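PDB 3QTM: uncharacterized protein C4B3.07 from Schizosaccharomyces pombe, which is required for correct translation termination and directly inhibits ofd1, probably thereby stabilising the freed N-terminal domain of the transcription factor sre1 for hypoxic gene expression. Local coordinates for residues I265-W279 / R291-I305. Residues are numbered along the deposited sequence; the frame is centred on the assembly and turned at random.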
loop_
_atom_site.group_PDB
_atom_site.type_symbol
_atom_site.label_atom_id
_atom_site.label_comp_id
_atom_site.label_asym_id
_atom_site.label_seq_id
_atom_site.Cartn_x
_atom_site.Cartn_y
_atom_site.Cartn_z
ATOM N N ILE A 265 -5.811 16.606 -21.297
ATOM C CA ILE A 265 -4.827 15.889 -22.090
ATOM C C ILE A 265 -3.409 16.097 -21.569
ATOM O O ILE A 265 -2.627 15.152 -21.486
ATOM C CB ILE A 265 -4.897 16.285 -23.574
ATOM C CG1 ILE A 265 -6.242 15.847 -24.166
ATOM C CG2 ILE A 265 -3.734 15.671 -24.335
ATOM C CD1 ILE A 265 -6.361 16.060 -25.659
ATOM N N ASN A 266 -3.078 17.332 -21.216
ATOM C CA ASN A 266 -1.751 17.630 -20.708
ATOM C C ASN A 266 -1.478 16.919 -19.388
ATOM O O ASN A 266 -0.376 16.437 -19.157
ATOM C CB ASN A 266 -1.553 19.137 -20.546
ATOM C CG ASN A 266 -1.564 19.873 -21.878
ATOM O OD1 ASN A 266 -1.603 19.254 -22.950
ATOM N ND2 ASN A 266 -1.534 21.202 -21.818
ATOM N N LYS A 267 -2.485 16.859 -18.522
ATOM C CA LYS A 267 -2.322 16.221 -17.223
ATOM C C LYS A 267 -2.240 14.704 -17.362
ATOM O O LYS A 267 -1.407 14.067 -16.725
ATOM C CB LYS A 267 -3.447 16.620 -16.269
ATOM C CG LYS A 267 -3.323 18.046 -15.764
ATOM C CD LYS A 267 -4.595 18.525 -15.082
ATOM C CE LYS A 267 -4.375 19.878 -14.408
ATOM N NZ LYS A 267 -5.631 20.429 -13.824
ATOM N N ALA A 268 -3.097 14.134 -18.201
ATOM C CA ALA A 268 -3.077 12.696 -18.445
ATOM C C ALA A 268 -1.724 12.285 -19.006
ATOM O O ALA A 268 -1.189 11.246 -18.641
ATOM C CB ALA A 268 -4.186 12.297 -19.400
ATOM N N SER A 269 -1.171 13.121 -19.883
ATOM C CA SER A 269 0.103 12.828 -20.529
ATOM C C SER A 269 1.280 12.892 -19.565
ATOM O O SER A 269 2.238 12.134 -19.701
ATOM C CB SER A 269 0.343 13.777 -21.708
ATOM O OG SER A 269 -0.671 13.619 -22.685
ATOM N N SER A 270 1.222 13.803 -18.602
ATOM C CA SER A 270 2.263 13.858 -17.584
ATOM C C SER A 270 2.290 12.569 -16.778
ATOM O O SER A 270 3.357 12.034 -16.461
ATOM C CB SER A 270 2.054 15.038 -16.643
ATOM O OG SER A 270 2.992 16.052 -16.913
ATOM N N TRP A 271 1.110 12.075 -16.436
ATOM C CA TRP A 271 1.041 10.867 -15.630
ATOM C C TRP A 271 1.474 9.643 -16.429
ATOM O O TRP A 271 2.155 8.762 -15.902
ATOM C CB TRP A 271 -0.347 10.702 -15.012
ATOM C CG TRP A 271 -0.569 11.704 -13.941
ATOM C CD1 TRP A 271 -1.482 12.719 -13.934
ATOM C CD2 TRP A 271 0.170 11.817 -12.721
ATOM N NE1 TRP A 271 -1.362 13.454 -12.779
ATOM C CE2 TRP A 271 -0.355 12.920 -12.017
ATOM C CE3 TRP A 271 1.226 11.088 -12.153
ATOM C CZ2 TRP A 271 0.131 13.306 -10.766
ATOM C CZ3 TRP A 271 1.712 11.478 -10.918
ATOM C CH2 TRP A 271 1.165 12.579 -10.238
ATOM N N LEU A 272 1.103 9.604 -17.705
ATOM C CA LEU A 272 1.507 8.500 -18.567
ATOM C C LEU A 272 3.022 8.476 -18.728
ATOM O O LEU A 272 3.647 7.410 -18.675
ATOM C CB LEU A 272 0.807 8.581 -19.925
ATOM C CG LEU A 272 -0.691 8.268 -19.868
ATOM C CD1 LEU A 272 -1.384 8.523 -21.210
ATOM C CD2 LEU A 272 -0.916 6.840 -19.400
ATOM N N ASN A 273 3.620 9.653 -18.888
ATOM C CA ASN A 273 5.074 9.741 -18.984
ATOM C C ASN A 273 5.815 9.440 -17.676
ATOM O O ASN A 273 6.917 8.897 -17.702
ATOM C CB ASN A 273 5.499 11.097 -19.550
ATOM C CG ASN A 273 5.490 11.110 -21.063
ATOM O OD1 ASN A 273 6.021 10.196 -21.702
ATOM N ND2 ASN A 273 4.872 12.131 -21.646
ATOM N N ASN A 274 5.220 9.809 -16.542
ATOM C CA ASN A 274 5.715 9.363 -15.239
ATOM C C ASN A 274 5.705 7.833 -15.170
ATOM O O ASN A 274 6.625 7.207 -14.636
ATOM C CB ASN A 274 4.846 9.927 -14.115
ATOM C CG ASN A 274 5.102 11.404 -13.860
ATOM O OD1 ASN A 274 6.208 11.903 -14.079
ATOM N ND2 ASN A 274 4.077 12.107 -13.387
ATOM N N SER A 275 4.649 7.246 -15.717
ATOM C CA SER A 275 4.500 5.796 -15.743
ATOM C C SER A 275 5.633 5.183 -16.552
ATOM O O SER A 275 6.206 4.170 -16.158
ATOM C CB SER A 275 3.148 5.416 -16.344
ATOM O OG SER A 275 2.097 5.916 -15.545
ATOM N N VAL A 276 5.966 5.815 -17.680
ATOM C CA VAL A 276 7.063 5.333 -18.514
ATOM C C VAL A 276 8.365 5.334 -17.737
ATOM O O VAL A 276 9.140 4.373 -17.796
ATOM C CB VAL A 276 7.230 6.177 -19.796
ATOM C CG1 VAL A 276 8.483 5.737 -20.562
ATOM C CG2 VAL A 276 5.994 6.047 -20.669
ATOM N N ASP A 277 8.603 6.417 -17.000
ATOM C CA ASP A 277 9.841 6.552 -16.241
ATOM C C ASP A 277 9.958 5.425 -15.227
ATOM O O ASP A 277 11.003 4.780 -15.112
ATOM C CB ASP A 277 9.894 7.910 -15.543
ATOM C CG ASP A 277 9.932 9.075 -16.535
ATOM O OD1 ASP A 277 10.366 8.862 -17.688
ATOM O OD2 ASP A 277 9.532 10.201 -16.163
ATOM N N THR A 278 8.863 5.186 -14.511
ATOM C CA THR A 278 8.821 4.165 -13.477
ATOM C C THR A 278 8.878 2.753 -14.070
ATOM O O THR A 278 9.545 1.878 -13.520
ATOM C CB THR A 278 7.590 4.348 -12.550
ATOM O OG1 THR A 278 7.728 5.578 -11.818
ATOM C CG2 THR A 278 7.445 3.167 -11.562
ATOM N N TRP A 279 8.203 2.535 -15.194
ATOM C CA TRP A 279 8.334 1.249 -15.896
ATOM C C TRP A 279 9.802 0.953 -16.237
ATOM O O TRP A 279 10.255 -0.179 -16.107
ATOM C CB TRP A 279 7.475 1.191 -17.166
ATOM C CG TRP A 279 7.625 -0.128 -17.884
ATOM C CD1 TRP A 279 6.859 -1.250 -17.719
ATOM C CD2 TRP A 279 8.628 -0.469 -18.851
ATOM N NE1 TRP A 279 7.316 -2.263 -18.536
ATOM C CE2 TRP A 279 8.404 -1.807 -19.237
ATOM C CE3 TRP A 279 9.691 0.230 -19.433
ATOM C CZ2 TRP A 279 9.202 -2.456 -20.178
ATOM C CZ3 TRP A 279 10.481 -0.416 -20.363
ATOM C CH2 TRP A 279 10.229 -1.745 -20.732
ATOM N N ARG A 291 7.385 -7.768 -19.773
ATOM C CA ARG A 291 7.171 -6.410 -19.292
ATOM C C ARG A 291 6.982 -5.420 -20.445
ATOM O O ARG A 291 6.285 -4.414 -20.303
ATOM C CB ARG A 291 8.324 -5.977 -18.387
ATOM C CG ARG A 291 8.374 -6.746 -17.057
ATOM C CD ARG A 291 9.310 -6.064 -16.064
ATOM N NE ARG A 291 9.424 -6.818 -14.822
ATOM C CZ ARG A 291 8.488 -6.854 -13.874
ATOM N NH1 ARG A 291 7.347 -6.182 -14.023
ATOM N NH2 ARG A 291 8.696 -7.572 -12.775
ATOM N N LEU A 292 7.585 -5.722 -21.593
ATOM C CA LEU A 292 7.496 -4.828 -22.752
ATOM C C LEU A 292 6.044 -4.566 -23.165
ATOM O O LEU A 292 5.728 -3.497 -23.678
ATOM C CB LEU A 292 8.337 -5.359 -23.917
ATOM C CG LEU A 292 9.850 -5.305 -23.663
ATOM C CD1 LEU A 292 10.602 -6.303 -24.519
ATOM C CD2 LEU A 292 10.393 -3.888 -23.859
ATOM N N LEU A 293 5.156 -5.523 -22.909
ATOM C CA LEU A 293 3.737 -5.309 -23.202
ATOM C C LEU A 293 3.121 -4.206 -22.336
ATOM O O LEU A 293 2.249 -3.486 -22.792
ATOM C CB LEU A 293 2.939 -6.602 -23.044
ATOM C CG LEU A 293 3.416 -7.771 -23.907
ATOM C CD1 LEU A 293 2.520 -8.998 -23.676
ATOM C CD2 LEU A 293 3.459 -7.368 -25.390
ATOM N N LYS A 294 3.570 -4.083 -21.089
ATOM C CA LYS A 294 3.123 -2.994 -20.222
ATOM C C LYS A 294 3.579 -1.635 -20.762
ATOM O O LYS A 294 2.829 -0.655 -20.736
ATOM C CB LYS A 294 3.631 -3.189 -18.791
ATOM C CG LYS A 294 3.259 -2.052 -17.846
ATOM C CD LYS A 294 1.766 -1.759 -17.917
ATOM C CE LYS A 294 1.316 -0.837 -16.797
ATOM N NZ LYS A 294 1.490 -1.496 -15.479
ATOM N N LEU A 295 4.810 -1.584 -21.255
ATOM C CA LEU A 295 5.311 -0.377 -21.910
ATOM C C LEU A 295 4.441 -0.058 -23.124
ATOM O O LEU A 295 4.003 1.077 -23.315
ATOM C CB LEU A 295 6.778 -0.557 -22.329
ATOM C CG LEU A 295 7.358 0.519 -23.257
ATOM C CD1 LEU A 295 7.199 1.925 -22.656
ATOM C CD2 LEU A 295 8.819 0.235 -23.598
ATOM N N ALA A 296 4.181 -1.079 -23.933
ATOM C CA ALA A 296 3.342 -0.929 -25.111
ATOM C C ALA A 296 1.978 -0.309 -24.784
ATOM O O ALA A 296 1.519 0.594 -25.487
ATOM C CB ALA A 296 3.173 -2.278 -25.813
ATOM N N ASP A 297 1.330 -0.789 -23.720
ATOM C CA ASP A 297 0.018 -0.264 -23.330
ATOM C C ASP A 297 0.075 1.208 -22.938
ATOM O O ASP A 297 -0.818 1.979 -23.268
ATOM C CB ASP A 297 -0.565 -1.062 -22.167
ATOM C CG ASP A 297 -0.807 -2.523 -22.518
ATOM O OD1 ASP A 297 -0.923 -2.849 -23.723
ATOM O OD2 ASP A 297 -0.884 -3.343 -21.576
ATOM N N ILE A 298 1.119 1.588 -22.211
ATOM C CA ILE A 298 1.304 2.983 -21.818
ATOM C C ILE A 298 1.506 3.873 -23.051
ATOM O O ILE A 298 0.920 4.949 -23.162
ATOM C CB ILE A 298 2.506 3.126 -20.871
ATOM C CG1 ILE A 298 2.258 2.322 -19.583
ATOM C CG2 ILE A 298 2.779 4.592 -20.560
ATOM C CD1 ILE A 298 3.495 2.176 -18.706
ATOM N N LYS A 299 2.336 3.415 -23.982
ATOM C CA LYS A 299 2.567 4.160 -25.212
ATOM C C LYS A 299 1.298 4.284 -26.059
ATOM O O LYS A 299 1.056 5.319 -26.678
ATOM C CB LYS A 299 3.688 3.504 -26.012
ATOM C CG LYS A 299 5.048 3.572 -25.318
ATOM C CD LYS A 299 5.592 5.007 -25.259
ATOM C CE LYS A 299 7.017 5.039 -24.699
ATOM N NZ LYS A 299 7.595 6.419 -24.670
HETATM N N MSE A 300 0.486 3.231 -26.078
HETATM C CA MSE A 300 -0.770 3.249 -26.822
HETATM C C MSE A 300 -1.781 4.212 -26.212
HETATM O O MSE A 300 -2.553 4.839 -26.927
HETATM C CB MSE A 300 -1.367 1.848 -26.916
HETATM C CG MSE A 300 -0.696 0.964 -27.948
HETATM SE SE MSE A 300 -1.374 -0.876 -27.891
HETATM C CE MSE A 300 -0.080 -1.711 -26.717
ATOM N N ASP A 301 -1.763 4.334 -24.886
ATOM C CA ASP A 301 -2.545 5.358 -24.193
ATOM C C ASP A 301 -2.060 6.767 -24.555
ATOM O O ASP A 301 -2.861 7.679 -24.766
ATOM C CB ASP A 301 -2.466 5.156 -22.677
ATOM C CG ASP A 301 -3.332 3.995 -22.189
ATOM O OD1 ASP A 301 -4.318 3.645 -22.880
ATOM O OD2 ASP A 301 -3.031 3.443 -21.105
ATOM N N LEU A 302 -0.745 6.949 -24.608
ATOM C CA LEU A 302 -0.188 8.213 -25.069
ATOM C C LEU A 302 -0.642 8.543 -26.501
ATOM O O LEU A 302 -1.046 9.668 -26.788
ATOM C CB LEU A 302 1.333 8.179 -24.980
ATOM C CG LEU A 302 1.832 8.419 -23.554
ATOM C CD1 LEU A 302 3.281 7.982 -23.373
ATOM C CD2 LEU A 302 1.643 9.885 -23.185
ATOM N N ALA A 303 -0.589 7.553 -27.386
ATOM C CA ALA A 303 -0.942 7.750 -28.784
ATOM C C ALA A 303 -2.406 8.123 -28.943
ATOM O O ALA A 303 -2.774 8.894 -29.830
ATOM C CB ALA A 303 -0.630 6.498 -29.585
ATOM N N GLN A 304 -3.244 7.571 -28.077
ATOM C CA GLN A 304 -4.689 7.736 -28.205
ATOM C C GLN A 304 -5.144 9.178 -27.960
ATOM O O GLN A 304 -6.099 9.656 -28.576
ATOM C CB GLN A 304 -5.407 6.781 -27.248
ATOM C CG GLN A 304 -6.904 7.000 -27.159
ATOM C CD GLN A 304 -7.549 6.114 -26.110
ATOM O OE1 GLN A 304 -7.466 4.881 -26.182
ATOM N NE2 GLN A 304 -8.198 6.738 -25.123
ATOM N N ILE A 305 -4.447 9.876 -27.075
ATOM C CA ILE A 305 -4.919 11.176 -26.605
ATOM C C ILE A 305 -4.094 12.354 -27.111
ATOM O O ILE A 305 -4.545 13.500 -27.063
ATOM C CB ILE A 305 -4.951 11.225 -25.056
ATOM C CG1 ILE A 305 -3.534 11.153 -24.483
ATOM C CG2 ILE A 305 -5.812 10.099 -24.514
ATOM C CD1 ILE A 305 -3.431 11.652 -23.070
HETATM O O HOH W 1 7.060 9.129 -24.052
#
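Trp279 lies across the first turn of the 291-305 segment, the six-membered part of its indole covered on one face by Leu295, whose CB sits 3.7 Å from the ring centroid in a CH-pi contact. Leu295 CD2 continues over the same ring toward CZ3, and the methylenes of Lys294 run past CD1. With CG anti to the backbone N (chi1 180°), the indole reaches across to the other helix, and NE1 donates to Arg291 O at 3.0 Å. That bond is bent (133° at the hydrogen) and arrives above the carbonyl plane. A leucine here would probably leave this carbonyl without its indole donor and uncover the flank of Leu295.

Farther along, the side chains interlock knobs-into-holes. Ile298 fits among Leu272, Ser275, Val276 and Trp279, its CG2 3.5 Å from Val276 CG2; Leu302 fills the next hole, its CD2 3.6 Å from Leu272 CB. Ile305 closes the row, CD1 resting 3.8 Å from Ala268 CB. Ser269 OG, also beside that methyl, is turned back to Ile265 O at 2.8 Å, on the face of that carbonyl opposite to the one its own backbone N-H reaches. At one border a water bridges Asn273 OD1 and Lys299 NZ, the ammonium also pairing with Glu318.

The two segments run antiparallel at 162°, their axes approaching to 9.8 Å, consistent with the hairpin packing of tetratricopeptide-type repeats. Helix 229-254 flanks one side, touching Ser275 and Lys294 and stacking Phe246 on Trp271, while helix 309-328 packs against Leu292, Ala296 and Leu302.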